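Local coordinates for Lmo0135 protein (Listeria monocytogenes EGD-e, PDB 5ISU) that is an ABC transporter substrate-binding protein of the extracellular solute-binding family 5, and probably delivers peptides for uptake, at residues Leu412-Ala417 with Ala431-Gly436; Tyr424-Leu429 with Ala457-Ile462; Ser102-Lys107 with Asn115-Asp120; Ala437-Asp442 with Gln446-Lys451. All blocks are in the same frame, centred on the assembly; numbering follows the deposited sequence.

Contact 1. Residues Leu412-Ala417 with Ala431-Gly436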
loop_
_atom_site.group_PDB
_atom_site.type_symbol
_atom_site.label_atom_id
_atom_site.label_comp_id
_atom_site.label_asym_id
_atom_site.label_seq_id
_atom_site.Cartn_x
_atom_site.Cartn_y
_atom_site.Cartn_z
ATOM N N LEU A 412 3.836 6.157 11.542
ATOM C CA LEU A 412 2.689 5.601 12.267
ATOM C C LEU A 412 3.025 5.326 13.731
ATOM O O LEU A 412 2.122 5.032 14.518
ATOM C CB LEU A 412 2.254 4.276 11.629
ATOM C CG LEU A 412 1.704 4.316 10.207
ATOM C CD1 LEU A 412 2.052 3.039 9.461
ATOM C CD2 LEU A 412 0.207 4.566 10.214
ATOM N N TYR A 413 4.306 5.376 14.095
ATOM C CA TYR A 413 4.703 5.052 15.496
ATOM C C TYR A 413 5.648 6.017 16.235
ATOM O O TYR A 413 5.851 5.852 17.450
ATOM C CB TYR A 413 5.249 3.617 15.542
ATOM C CG TYR A 413 4.218 2.640 15.064
ATOM C CD1 TYR A 413 3.146 2.315 15.873
ATOM C CD2 TYR A 413 4.270 2.094 13.790
ATOM C CE1 TYR A 413 2.155 1.454 15.454
ATOM C CE2 TYR A 413 3.277 1.218 13.346
ATOM C CZ TYR A 413 2.223 0.900 14.193
ATOM O OH TYR A 413 1.210 0.051 13.819
ATOM N N LEU A 414 6.234 6.996 15.535
ATOM C CA LEU A 414 7.101 7.995 16.218
ATOM C C LEU A 414 6.220 8.927 17.049
ATOM O O LEU A 414 5.074 9.188 16.682
ATOM C CB LEU A 414 7.939 8.823 15.225
ATOM C CG LEU A 414 9.066 8.120 14.451
ATOM C CD1 LEU A 414 9.576 9.000 13.315
ATOM C CD2 LEU A 414 10.210 7.726 15.377
ATOM N N SER A 415 6.754 9.430 18.156
ATOM C CA SER A 415 5.994 10.339 19.038
ATOM C C SER A 415 5.368 11.514 18.301
ATOM O O SER A 415 4.209 11.845 18.536
ATOM C CB SER A 415 6.885 10.893 20.160
ATOM O OG SER A 415 7.360 9.861 20.999
ATOM N N ASP A 416 6.145 12.109 17.392
ATOM C CA ASP A 416 5.743 13.287 16.614
ATOM C C ASP A 416 5.029 12.988 15.293
ATOM O O ASP A 416 4.609 13.917 14.600
ATOM C CB ASP A 416 7.001 14.094 16.239
ATOM C CG ASP A 416 7.904 14.368 17.422
ATOM O OD1 ASP A 416 7.515 14.065 18.576
ATOM O OD2 ASP A 416 9.017 14.888 17.192
ATOM N N ALA A 417 4.897 11.716 14.935
ATOM C CA ALA A 417 4.337 11.373 13.633
ATOM C C ALA A 417 2.859 11.745 13.457
ATOM O O ALA A 417 2.060 11.603 14.388
ATOM C CB ALA A 417 4.549 9.901 13.344
ATOM N N ALA A 431 14.322 6.072 19.461
ATOM C CA ALA A 431 15.784 5.984 19.243
ATOM C C ALA A 431 16.120 4.730 18.432
ATOM O O ALA A 431 17.033 4.757 17.603
ATOM C CB ALA A 431 16.552 5.995 20.571
ATOM N N LEU A 432 15.381 3.642 18.683
ATOM C CA LEU A 432 15.537 2.401 17.913
ATOM C C LEU A 432 15.129 2.616 16.442
ATOM O O LEU A 432 15.833 2.172 15.533
ATOM C CB LEU A 432 14.724 1.243 18.519
ATOM C CG LEU A 432 15.321 0.529 19.739
ATOM C CD1 LEU A 432 14.288 -0.371 20.402
ATOM C CD2 LEU A 432 16.571 -0.266 19.354
ATOM N N TRP A 433 13.991 3.283 16.221
ATOM C CA TRP A 433 13.545 3.581 14.859
ATOM C C TRP A 433 14.659 4.284 14.110
ATOM O O TRP A 433 15.047 3.837 13.037
ATOM C CB TRP A 433 12.288 4.455 14.817
ATOM C CG TRP A 433 10.952 3.755 15.092
ATOM C CD1 TRP A 433 10.160 3.891 16.205
ATOM C CD2 TRP A 433 10.246 2.862 14.215
ATOM N NE1 TRP A 433 9.021 3.147 16.065
ATOM C CE2 TRP A 433 9.047 2.504 14.858
ATOM C CE3 TRP A 433 10.504 2.346 12.940
ATOM C CZ2 TRP A 433 8.110 1.622 14.277
ATOM C CZ3 TRP A 433 9.580 1.477 12.371
ATOM C CH2 TRP A 433 8.397 1.131 13.038
ATOM N N GLU A 434 15.195 5.361 14.694
ATOM C CA GLU A 434 16.281 6.121 14.045
ATOM C C GLU A 434 17.567 5.318 13.874
ATOM O O GLU A 434 18.235 5.433 12.855
ATOM C CB GLU A 434 16.539 7.452 14.744
ATOM C CG GLU A 434 15.385 8.432 14.531
ATOM C CD GLU A 434 15.761 9.882 14.817
ATOM O OE1 GLU A 434 16.737 10.127 15.569
ATOM O OE2 GLU A 434 15.074 10.785 14.280
ATOM N N LYS A 435 17.868 4.478 14.851
ATOM C CA LYS A 435 19.034 3.610 14.788
ATOM C C LYS A 435 18.885 2.605 13.631
ATOM O O LYS A 435 19.837 2.335 12.918
ATOM C CB LYS A 435 19.204 2.881 16.126
ATOM C CG LYS A 435 20.466 2.039 16.301
ATOM C CD LYS A 435 20.406 1.338 17.664
ATOM C CE LYS A 435 21.475 0.267 17.863
ATOM N NZ LYS A 435 22.847 0.820 17.946
ATOM N N GLY A 436 17.680 2.081 13.430
ATOM C CA GLY A 436 17.439 1.113 12.364
ATOM C C GLY A 436 17.627 1.704 10.983
ATOM O O GLY A 436 18.097 1.028 10.065
#
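Trp433 reaches out of helix 427-438 and packs its side chain obliquely against Tyr413 and Leu414 of the loop at 412-417. Followed outward, the side chain meets Leu414 first. Its CB lies 3.9 Å from Leu414 CD2, and the same methyl stays close to the next two atoms along, with Trp433 CD1 also 3.9 Å from Leu414 CD2. Beyond CD1 the partner changes to Tyr413. Trp433 NE1 is 3.8 Å from Tyr413 CB, an apolar neighbour that offers the N-H nothing to bond to, and this indole nitrogen is buried with no partner in the model. On the six-membered ring of the indole, Trp433 CZ2 makes the closest approach of the contact, 3.7 Å from Tyr413 CB, and it also brushes Tyr413 CD2 at 3.9 Å.

This is plain packing of a loop on a helix within the periplasmic-binding-protein type fold of the family. The loop follows strand 395-400 and contains a type I beta turn from Leu414 to Ala417, closed by a bond of 3.1 Å from Ala417 N to Leu414 O. Asp430, one residue ahead of 431-436, accepts from Ser415 N and so adds a polar tie beside the apolar patch.

The Tyr413 CB points at the helix, but its ring then turns off: with chi1 at -59°, CG stands opposite the carbonyl carbon and the phenol leads away from Trp433. Its OH bonds to Tyr400 OH, while its ring also meets Phe305. Ile452 of helix 442-458 also touches Trp433.

Contact 2. Residues Tyr424-Leu429 with Ala457-Ile462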
loop_
_atom_site.group_PDB
_atom_site.type_symbol
_atom_site.label_atom_id
_atom_site.label_comp_id
_atom_site.label_asym_id
_atom_site.label_seq_id
_atom_site.Cartn_x
_atom_site.Cartn_y
_atom_site.Cartn_z
ATOM N N TYR A 424 0.914 7.219 21.017
ATOM C CA TYR A 424 1.896 6.542 21.871
ATOM C C TYR A 424 3.238 7.275 21.851
ATOM O O TYR A 424 3.856 7.427 20.800
ATOM C CB TYR A 424 2.046 5.108 21.361
ATOM C CG TYR A 424 3.107 4.235 21.994
ATOM C CD1 TYR A 424 2.966 3.751 23.294
ATOM C CD2 TYR A 424 4.205 3.806 21.254
ATOM C CE1 TYR A 424 3.915 2.909 23.847
ATOM C CE2 TYR A 424 5.156 2.969 21.806
ATOM C CZ TYR A 424 5.006 2.520 23.095
ATOM O OH TYR A 424 5.955 1.688 23.639
ATOM N N HIS A 425 3.686 7.724 23.022
ATOM C CA HIS A 425 4.934 8.481 23.137
ATOM C C HIS A 425 5.984 7.715 23.933
ATOM O O HIS A 425 5.880 7.577 25.158
ATOM C CB HIS A 425 4.661 9.852 23.762
ATOM C CG HIS A 425 3.520 10.578 23.122
ATOM N ND1 HIS A 425 3.506 10.907 21.781
ATOM C CD2 HIS A 425 2.357 11.040 23.635
ATOM C CE1 HIS A 425 2.377 11.531 21.494
ATOM N NE2 HIS A 425 1.666 11.631 22.603
ATOM N N ASN A 426 7.001 7.233 23.223
ATOM C CA ASN A 426 8.087 6.467 23.818
ATOM C C ASN A 426 9.434 6.834 23.167
ATOM O O ASN A 426 9.781 6.299 22.102
ATOM C CB ASN A 426 7.776 4.974 23.641
ATOM C CG ASN A 426 8.863 4.069 24.196
ATOM O OD1 ASN A 426 9.978 4.514 24.534
ATOM N ND2 ASN A 426 8.554 2.782 24.280
ATOM N N LYS A 427 10.181 7.734 23.825
ATOM C CA LYS A 427 11.503 8.189 23.349
ATOM C C LYS A 427 12.509 7.070 23.072
ATOM O O LYS A 427 13.236 7.128 22.089
ATOM C CB LYS A 427 12.151 9.193 24.319
ATOM C CG LYS A 427 11.745 10.645 24.151
ATOM C CD LYS A 427 12.648 11.521 25.030
ATOM C CE LYS A 427 12.510 13.020 24.775
ATOM N NZ LYS A 427 11.156 13.540 25.105
ATOM N N ASP A 428 12.588 6.087 23.957
ATOM C CA ASP A 428 13.516 4.966 23.761
ATOM C C ASP A 428 13.201 4.219 22.477
ATOM O O ASP A 428 14.106 3.901 21.720
ATOM C CB ASP A 428 13.482 3.989 24.937
ATOM C CG ASP A 428 14.173 4.535 26.184
ATOM O OD1 ASP A 428 14.696 5.669 26.154
ATOM O OD2 ASP A 428 14.213 3.810 27.203
ATOM N N LEU A 429 11.921 3.960 22.226
ATOM C CA LEU A 429 11.532 3.246 21.009
ATOM C C LEU A 429 11.866 4.079 19.785
ATOM O O LEU A 429 12.287 3.543 18.770
ATOM C CB LEU A 429 10.044 2.917 21.003
ATOM C CG LEU A 429 9.559 2.144 19.770
ATOM C CD1 LEU A 429 10.247 0.786 19.694
ATOM C CD2 LEU A 429 8.054 1.982 19.806
ATOM N N ALA A 457 4.246 -4.858 20.464
ATOM C CA ALA A 457 3.364 -5.944 20.885
ATOM C C ALA A 457 3.284 -5.987 22.409
ATOM O O ALA A 457 2.201 -6.038 22.965
ATOM C CB ALA A 457 3.839 -7.285 20.331
ATOM N N ASP A 458 4.431 -5.942 23.081
ATOM C CA ASP A 458 4.452 -5.931 24.552
ATOM C C ASP A 458 3.658 -4.772 25.153
ATOM O O ASP A 458 2.960 -4.975 26.130
ATOM C CB ASP A 458 5.873 -5.896 25.088
ATOM C CG ASP A 458 6.651 -7.162 24.773
ATOM O OD1 ASP A 458 6.030 -8.203 24.490
ATOM O OD2 ASP A 458 7.897 -7.119 24.824
ATOM N N ASP A 459 3.716 -3.583 24.554
ATOM C CA ASP A 459 2.959 -2.420 25.090
ATOM C C ASP A 459 1.524 -2.312 24.579
ATOM O O ASP A 459 0.812 -1.332 24.893
ATOM C CB ASP A 459 3.708 -1.098 24.842
ATOM C CG ASP A 459 4.889 -0.905 25.780
ATOM O OD1 ASP A 459 5.110 -1.780 26.636
ATOM O OD2 ASP A 459 5.583 0.133 25.671
ATOM N N ALA A 460 1.095 -3.326 23.825
ATOM C CA ALA A 460 -0.228 -3.351 23.234
ATOM C C ALA A 460 -0.633 -1.980 22.716
ATOM O O ALA A 460 -1.691 -1.457 23.073
ATOM C CB ALA A 460 -1.246 -3.887 24.228
ATOM N N VAL A 461 0.223 -1.411 21.873
ATOM C CA VAL A 461 -0.009 -0.088 21.274
ATOM C C VAL A 461 -1.215 -0.124 20.342
ATOM O O VAL A 461 -2.002 0.831 20.277
ATOM C CB VAL A 461 1.233 0.393 20.503
ATOM C CG1 VAL A 461 0.985 1.759 19.881
ATOM C CG2 VAL A 461 2.431 0.441 21.442
ATOM N N ILE A 462 -1.324 -1.215 19.592
ATOM C CA ILE A 462 -2.463 -1.455 18.715
ATOM C C ILE A 462 -2.856 -2.913 18.904
ATOM O O ILE A 462 -2.243 -3.613 19.696
ATOM C CB ILE A 462 -2.110 -1.241 17.232
ATOM C CG1 ILE A 462 -1.030 -2.243 16.777
ATOM C CG2 ILE A 462 -1.665 0.197 17.003
ATOM C CD1 ILE A 462 -0.886 -2.343 15.275
#
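Tyr424 presents one ring face to Val461 and its hydroxyl to Asp459, two residues that flank Ala460 at the end of helix 442-458. Val461 stands roughly at right angles to the tyrosine side chain and sets CG2 almost exactly on the ring axis, 3.5 Å from the centroid of the Tyr424 ring and only 4° off its normal, a well-centred CH-pi contact. The other methyl, Val461 CG1, settles nearer the root of the ring, 3.8 Å from Tyr424 CB.

Asp459 comes in at the ring edge instead, its carboxylate turned 74° from the ring. Tyr424 OH donates to Asp459 OD2 across 2.6 Å, meeting that oxygen on its anti side. The hydroxyl is held a second time: Asn426 ND2 gives it a nearly straight bond of 2.9 Å to Tyr424 OH, in the plane of the Asn426 amide. Two bonds thus fix the phenol, while Asp459 OD1 has a long, weak ion pair with Lys273.

Tyr424 CG lies opposite the backbone N (chi1 174°), which swings the ring toward 457-462. Asn426 has a further task, as its OD1 receives Leu429 N at 3.1 Å from above the carbonyl plane. The contact therefore joins two helix ends: an asparagine N-cap opening helix 427-438, and a Schellman motif, with Ala460 as its positive-phi C-prime residue, closing helix 442-458.

Contact 3. Residues Ser102-Lys107 with Asn115-Asp120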
loop_
_atom_site.group_PDB
_atom_site.type_symbol
_atom_site.label_atom_id
_atom_site.label_comp_id
_atom_site.label_asym_id
_atom_site.label_seq_id
_atom_site.Cartn_x
_atom_site.Cartn_y
_atom_site.Cartn_z
ATOM N N SER A 102 13.749 16.478 -10.194
ATOM C CA SER A 102 12.401 17.060 -10.207
ATOM C C SER A 102 11.654 16.722 -8.891
ATOM O O SER A 102 10.797 17.485 -8.455
ATOM C CB SER A 102 11.599 16.638 -11.449
ATOM O OG SER A 102 11.214 15.272 -11.379
ATOM N N ILE A 103 12.001 15.604 -8.252
ATOM C CA ILE A 103 11.401 15.234 -6.947
ATOM C C ILE A 103 12.070 16.030 -5.819
ATOM O O ILE A 103 11.406 16.451 -4.855
ATOM C CB ILE A 103 11.535 13.720 -6.655
ATOM C CG1 ILE A 103 10.640 12.911 -7.601
ATOM C CG2 ILE A 103 11.128 13.396 -5.218
ATOM C CD1 ILE A 103 10.792 11.408 -7.462
ATOM N N LEU A 104 13.387 16.206 -5.927
ATOM C CA LEU A 104 14.136 16.968 -4.926
ATOM C C LEU A 104 13.750 18.440 -4.909
ATOM O O LEU A 104 13.816 19.091 -3.874
ATOM C CB LEU A 104 15.652 16.846 -5.161
ATOM C CG LEU A 104 16.320 15.521 -4.774
ATOM C CD1 LEU A 104 17.774 15.513 -5.222
ATOM C CD2 LEU A 104 16.217 15.280 -3.268
ATOM N N ASP A 105 13.362 18.952 -6.069
ATOM C CA ASP A 105 12.997 20.352 -6.230
ATOM C C ASP A 105 11.745 20.640 -5.389
ATOM O O ASP A 105 10.641 20.202 -5.726
ATOM C CB ASP A 105 12.763 20.631 -7.718
ATOM C CG ASP A 105 12.697 22.095 -8.047
ATOM O OD1 ASP A 105 12.945 22.926 -7.155
ATOM O OD2 ASP A 105 12.417 22.408 -9.225
ATOM N N THR A 106 11.943 21.368 -4.286
ATOM C CA THR A 106 10.875 21.694 -3.336
ATOM C C THR A 106 9.663 22.394 -3.951
ATOM O O THR A 106 8.535 22.146 -3.511
ATOM C CB THR A 106 11.404 22.538 -2.143
ATOM O OG1 THR A 106 12.221 23.597 -2.640
ATOM C CG2 THR A 106 12.237 21.684 -1.183
ATOM N N LYS A 107 9.875 23.248 -4.960
ATOM C CA LYS A 107 8.745 23.948 -5.598
ATOM C C LYS A 107 7.736 22.993 -6.291
ATOM O O LYS A 107 6.581 23.374 -6.510
ATOM C CB LYS A 107 9.224 25.014 -6.601
ATOM C CG LYS A 107 9.965 24.485 -7.828
ATOM C CD LYS A 107 10.403 25.595 -8.793
ATOM C CE LYS A 107 9.224 26.239 -9.519
ATOM N NZ LYS A 107 9.621 27.224 -10.575
ATOM N N ASN A 115 12.101 10.526 0.655
ATOM C CA ASN A 115 12.873 9.315 0.359
ATOM C C ASN A 115 14.253 9.587 -0.265
ATOM O O ASN A 115 15.099 8.682 -0.342
ATOM C CB ASN A 115 12.073 8.426 -0.600
ATOM C CG ASN A 115 10.746 7.955 -0.006
ATOM O OD1 ASN A 115 10.545 8.008 1.198
ATOM N ND2 ASN A 115 9.847 7.472 -0.860
ATOM N N PHE A 116 14.463 10.815 -0.736
ATOM C CA PHE A 116 15.733 11.201 -1.361
ATOM C C PHE A 116 16.520 12.218 -0.527
ATOM O O PHE A 116 17.529 12.759 -0.997
ATOM C CB PHE A 116 15.477 11.743 -2.775
ATOM C CG PHE A 116 14.810 10.747 -3.693
ATOM C CD1 PHE A 116 13.439 10.639 -3.731
ATOM C CD2 PHE A 116 15.566 9.917 -4.513
ATOM C CE1 PHE A 116 12.823 9.719 -4.565
ATOM C CE2 PHE A 116 14.968 9.006 -5.353
ATOM C CZ PHE A 116 13.590 8.900 -5.377
ATOM N N VAL A 117 16.074 12.439 0.714
ATOM C CA VAL A 117 16.706 13.382 1.638
ATOM C C VAL A 117 17.020 12.675 2.979
ATOM O O VAL A 117 16.244 11.842 3.450
ATOM C CB VAL A 117 15.786 14.593 1.879
ATOM C CG1 VAL A 117 16.468 15.631 2.751
ATOM C CG2 VAL A 117 15.395 15.217 0.552
ATOM N N PHE A 118 18.167 13.015 3.574
ATOM C CA PHE A 118 18.633 12.414 4.830
ATOM C C PHE A 118 19.280 13.500 5.645
ATOM O O PHE A 118 20.261 14.088 5.199
ATOM C CB PHE A 118 19.648 11.322 4.527
ATOM C CG PHE A 118 19.145 10.320 3.557
ATOM C CD1 PHE A 118 18.298 9.301 3.978
ATOM C CD2 PHE A 118 19.447 10.430 2.208
ATOM C CE1 PHE A 118 17.794 8.386 3.075
ATOM C CE2 PHE A 118 18.937 9.521 1.297
ATOM C CZ PHE A 118 18.113 8.493 1.731
ATOM N N ASP A 119 18.734 13.771 6.831
ATOM C CA ASP A 119 19.213 14.871 7.690
ATOM C C ASP A 119 19.232 16.183 6.899
ATOM O O ASP A 119 20.169 16.965 6.992
ATOM C CB ASP A 119 20.599 14.586 8.312
ATOM C CG ASP A 119 20.543 13.600 9.464
ATOM O OD1 ASP A 119 19.784 12.614 9.376
ATOM O OD2 ASP A 119 21.287 13.812 10.454
ATOM N N ASP A 120 18.193 16.394 6.092
ATOM C CA ASP A 120 18.063 17.599 5.261
ATOM C C ASP A 120 19.080 17.684 4.099
ATOM O O ASP A 120 19.096 18.699 3.393
ATOM C CB ASP A 120 18.127 18.881 6.125
ATOM C CG ASP A 120 17.181 18.833 7.333
ATOM O OD1 ASP A 120 16.277 17.970 7.359
ATOM O OD2 ASP A 120 17.346 19.663 8.257
#
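Phe116, Leu104 and Ile103 bury most of the surface where the end of helix 93-104 meets the segment 115-120. Phe116 gives up the largest share. Its CB points at the helix, and the side chain is touched at two places by two neighbouring helix residues.

Leu104 takes the root of the phenylalanine. Its side chain starts off to one side, but the CD2 branch bends back and ends 3.6 Å from Phe116 CB, the two side chains crossing at about a right angle. The same methyl lies equally near the backbone, with Leu104 CD2 3.6 Å from Phe116 O, and it reaches on to the following residue, where Val117 CG2 is 3.9 Å from Leu104 CD2. One methyl group thus serves three atoms of the opposing segment. Pro122 of strand 121-129 also touches Leu104.

Ile103 works further out on the ring, using both of its branches. CG2, opposite the backbone N, lies 3.9 Å from Phe116 CD1, and the longer arm carries Ile103 CD1 to 3.9 Å from Phe116 CE1. Both methyls therefore gather about the CD1-CE1 bond of the ring. Phe144 and Thr147 of helix 144-148, and Val123, pack on the same phenylalanine.

Phe116 precedes strand 117-118, an outermost strand of the five-stranded antiparallel sheet, and its backbone bonds to Val123 of strand 121-129. Through these three side chains the helix end packs on the margin of the sheet. All the side-chain pairings across the contact are carbon against carbon, so it is held by hydrophobic burial and van der Waals packing rather than by directional bonds.

Contact 4. Residues Ala437-Asp442 with Gln446-Lys451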
loop_
_atom_site.group_PDB
_atom_site.type_symbol
_atom_site.label_atom_id
_atom_site.label_comp_id
_atom_site.label_asym_id
_atom_site.label_seq_id
_atom_site.Cartn_x
_atom_site.Cartn_y
_atom_site.Cartn_z
ATOM N N ALA A 437 17.261 2.977 10.853
ATOM C CA ALA A 437 17.399 3.703 9.601
ATOM C C ALA A 437 18.846 3.879 9.162
ATOM O O ALA A 437 19.092 3.983 7.957
ATOM C CB ALA A 437 16.731 5.073 9.700
ATOM N N VAL A 438 19.797 3.918 10.113
ATOM C CA VAL A 438 21.228 4.149 9.783
ATOM C C VAL A 438 22.156 2.927 9.921
ATOM O O VAL A 438 23.364 3.062 9.740
ATOM C CB VAL A 438 21.821 5.344 10.589
ATOM C CG1 VAL A 438 20.967 6.592 10.393
ATOM C CG2 VAL A 438 21.932 5.034 12.077
ATOM N N THR A 439 21.589 1.743 10.177
ATOM C CA THR A 439 22.383 0.517 10.374
ATOM C C THR A 439 22.451 -0.339 9.112
ATOM O O THR A 439 21.444 -0.913 8.691
ATOM C CB THR A 439 21.810 -0.326 11.538
ATOM O OG1 THR A 439 21.873 0.433 12.755
ATOM C CG2 THR A 439 22.601 -1.619 11.723
ATOM N N ALA A 440 23.650 -0.483 8.557
ATOM C CA ALA A 440 23.847 -1.235 7.310
ATOM C C ALA A 440 23.911 -2.753 7.450
ATOM O O ALA A 440 23.393 -3.459 6.597
ATOM C CB ALA A 440 25.102 -0.744 6.607
ATOM N N ASP A 441 24.570 -3.254 8.495
ATOM C CA ASP A 441 24.715 -4.708 8.689
ATOM C C ASP A 441 23.335 -5.348 8.807
ATOM O O ASP A 441 22.517 -4.927 9.625
ATOM C CB ASP A 441 25.582 -5.024 9.921
ATOM C CG ASP A 441 26.009 -6.497 9.995
ATOM O OD1 ASP A 441 25.424 -7.360 9.298
ATOM O OD2 ASP A 441 26.947 -6.789 10.768
ATOM N N ASP A 442 23.102 -6.373 7.984
ATOM C CA ASP A 442 21.809 -7.042 7.905
ATOM C C ASP A 442 21.339 -7.618 9.242
ATOM O O ASP A 442 20.218 -7.331 9.672
ATOM C CB ASP A 442 21.846 -8.153 6.841
ATOM C CG ASP A 442 20.443 -8.644 6.444
ATOM O OD1 ASP A 442 19.553 -7.805 6.151
ATOM O OD2 ASP A 442 20.239 -9.873 6.370
ATOM N N GLN A 446 18.355 -6.521 11.626
ATOM C CA GLN A 446 17.282 -7.465 11.940
ATOM C C GLN A 446 16.941 -7.395 13.435
ATOM O O GLN A 446 15.769 -7.294 13.791
ATOM C CB GLN A 446 17.644 -8.912 11.545
ATOM C CG GLN A 446 16.498 -9.914 11.748
ATOM C CD GLN A 446 16.862 -11.355 11.383
ATOM O OE1 GLN A 446 16.422 -12.304 12.042
ATOM N NE2 GLN A 446 17.687 -11.524 10.360
ATOM N N GLU A 447 17.960 -7.418 14.292
ATOM C CA GLU A 447 17.751 -7.350 15.749
ATOM C C GLU A 447 17.005 -6.090 16.197
ATOM O O GLU A 447 16.171 -6.158 17.087
ATOM C CB GLU A 447 19.078 -7.476 16.517
ATOM C CG GLU A 447 19.703 -8.857 16.415
ATOM C CD GLU A 447 20.975 -9.033 17.241
ATOM O OE1 GLU A 447 21.448 -8.074 17.902
ATOM O OE2 GLU A 447 21.511 -10.163 17.232
ATOM N N ILE A 448 17.287 -4.961 15.552
ATOM C CA ILE A 448 16.637 -3.692 15.893
ATOM C C ILE A 448 15.141 -3.729 15.576
ATOM O O ILE A 448 14.318 -3.369 16.423
ATOM C CB ILE A 448 17.312 -2.491 15.180
ATOM C CG1 ILE A 448 18.729 -2.309 15.723
ATOM C CG2 ILE A 448 16.515 -1.204 15.412
ATOM C CD1 ILE A 448 19.617 -1.420 14.877
ATOM N N TYR A 449 14.777 -4.150 14.371
ATOM C CA TYR A 449 13.353 -4.203 14.042
ATOM C C TYR A 449 12.616 -5.320 14.807
ATOM O O TYR A 449 11.407 -5.219 15.023
ATOM C CB TYR A 449 13.111 -4.217 12.535
ATOM C CG TYR A 449 13.502 -2.885 11.919
ATOM C CD1 TYR A 449 12.683 -1.766 12.051
ATOM C CD2 TYR A 449 14.697 -2.741 11.236
ATOM C CE1 TYR A 449 13.055 -0.540 11.524
ATOM C CE2 TYR A 449 15.074 -1.526 10.700
ATOM C CZ TYR A 449 14.256 -0.429 10.840
ATOM O OH TYR A 449 14.645 0.763 10.263
ATOM N N GLU A 450 13.335 -6.348 15.248
ATOM C CA GLU A 450 12.706 -7.380 16.102
ATOM C C GLU A 450 12.338 -6.776 17.454
ATOM O O GLU A 450 11.223 -7.010 17.949
ATOM C CB GLU A 450 13.572 -8.620 16.253
ATOM C CG GLU A 450 13.571 -9.452 14.981
ATOM C CD GLU A 450 14.387 -10.727 15.076
ATOM O OE1 GLU A 450 15.253 -10.848 15.978
ATOM O OE2 GLU A 450 14.163 -11.615 14.226
ATOM N N LYS A 451 13.224 -5.953 18.017
ATOM C CA LYS A 451 12.915 -5.315 19.284
ATOM C C LYS A 451 11.750 -4.374 19.134
ATOM O O LYS A 451 10.911 -4.306 20.017
ATOM C CB LYS A 451 14.115 -4.583 19.929
ATOM C CG LYS A 451 15.124 -5.527 20.569
ATOM C CD LYS A 451 15.860 -4.897 21.763
ATOM C CE LYS A 451 16.840 -3.791 21.395
ATOM N NZ LYS A 451 18.063 -4.313 20.722
#
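With chi1 at -67° and the chain extended beyond it, Ile448 runs its longer arm out from helix 442-458 to Thr439, while Thr439, with chi1 -61°, turns OG1 to meet it. The two side chains meet tip to tip, Ile448 CD1 lying 3.6 Å from Thr439 OG1 and 4.1 Å from Thr439 CB. The methyl offers the hydroxyl oxygen no polar partner. That oxygen is bonded instead to the backbone O of Lys435, one turn back along helix 427-438.

Tyr449, the next residue, sends its ring toward Ala437, the tip bending nearer than its CB would suggest. Tyr449 OH comes within 3.5 Å of Ala437 N, but at a poor angle, so this is simple proximity; the hydroxyl bonds to Arg445. Trp433 and Pro406 also touch this tyrosine.

One true bond joins the two segments, and it is helical: Gln446 N donates to Asp442 O at 2.8 Å, the N-H...O angle being 146°. It is part of the first turn of helix 442-458, whose N-cap is Asp441.

The segments together form a short connection between the two consecutive helices 427-438 and 442-458. Its chemistry is mixed: a backbone bond secures the helix start, one aliphatic tip rests against the connecting loop, and the polar ends of Thr439, Tyr449 and Asp442 are bonded to Lys435, Arg445 and Tyr312 rather than to each other.

Overall arrangement
Contacts 1, 2 and 4 cluster about helix 427-438 and lie on one side of the chain's centre, with contact 1 touching both of the others. Contacts 2 and 4 share the two helices 427-438 and 442-458 and grip them at opposite ends, contact 4 at the short connection and contact 2, about 18 Å away between centres, where helix 427-438 begins and helix 442-458 ends. Contact 3 stands apart on helix 93-104 and the five-stranded sheet, about 30 Å from contact 2 between centres. Contact 1 is buried and apolar; contact 3, only partly buried, is equally apolar. The other two, also partly buried, bring in polar bonds, through side chains in contact 2 and backbone in contact 4.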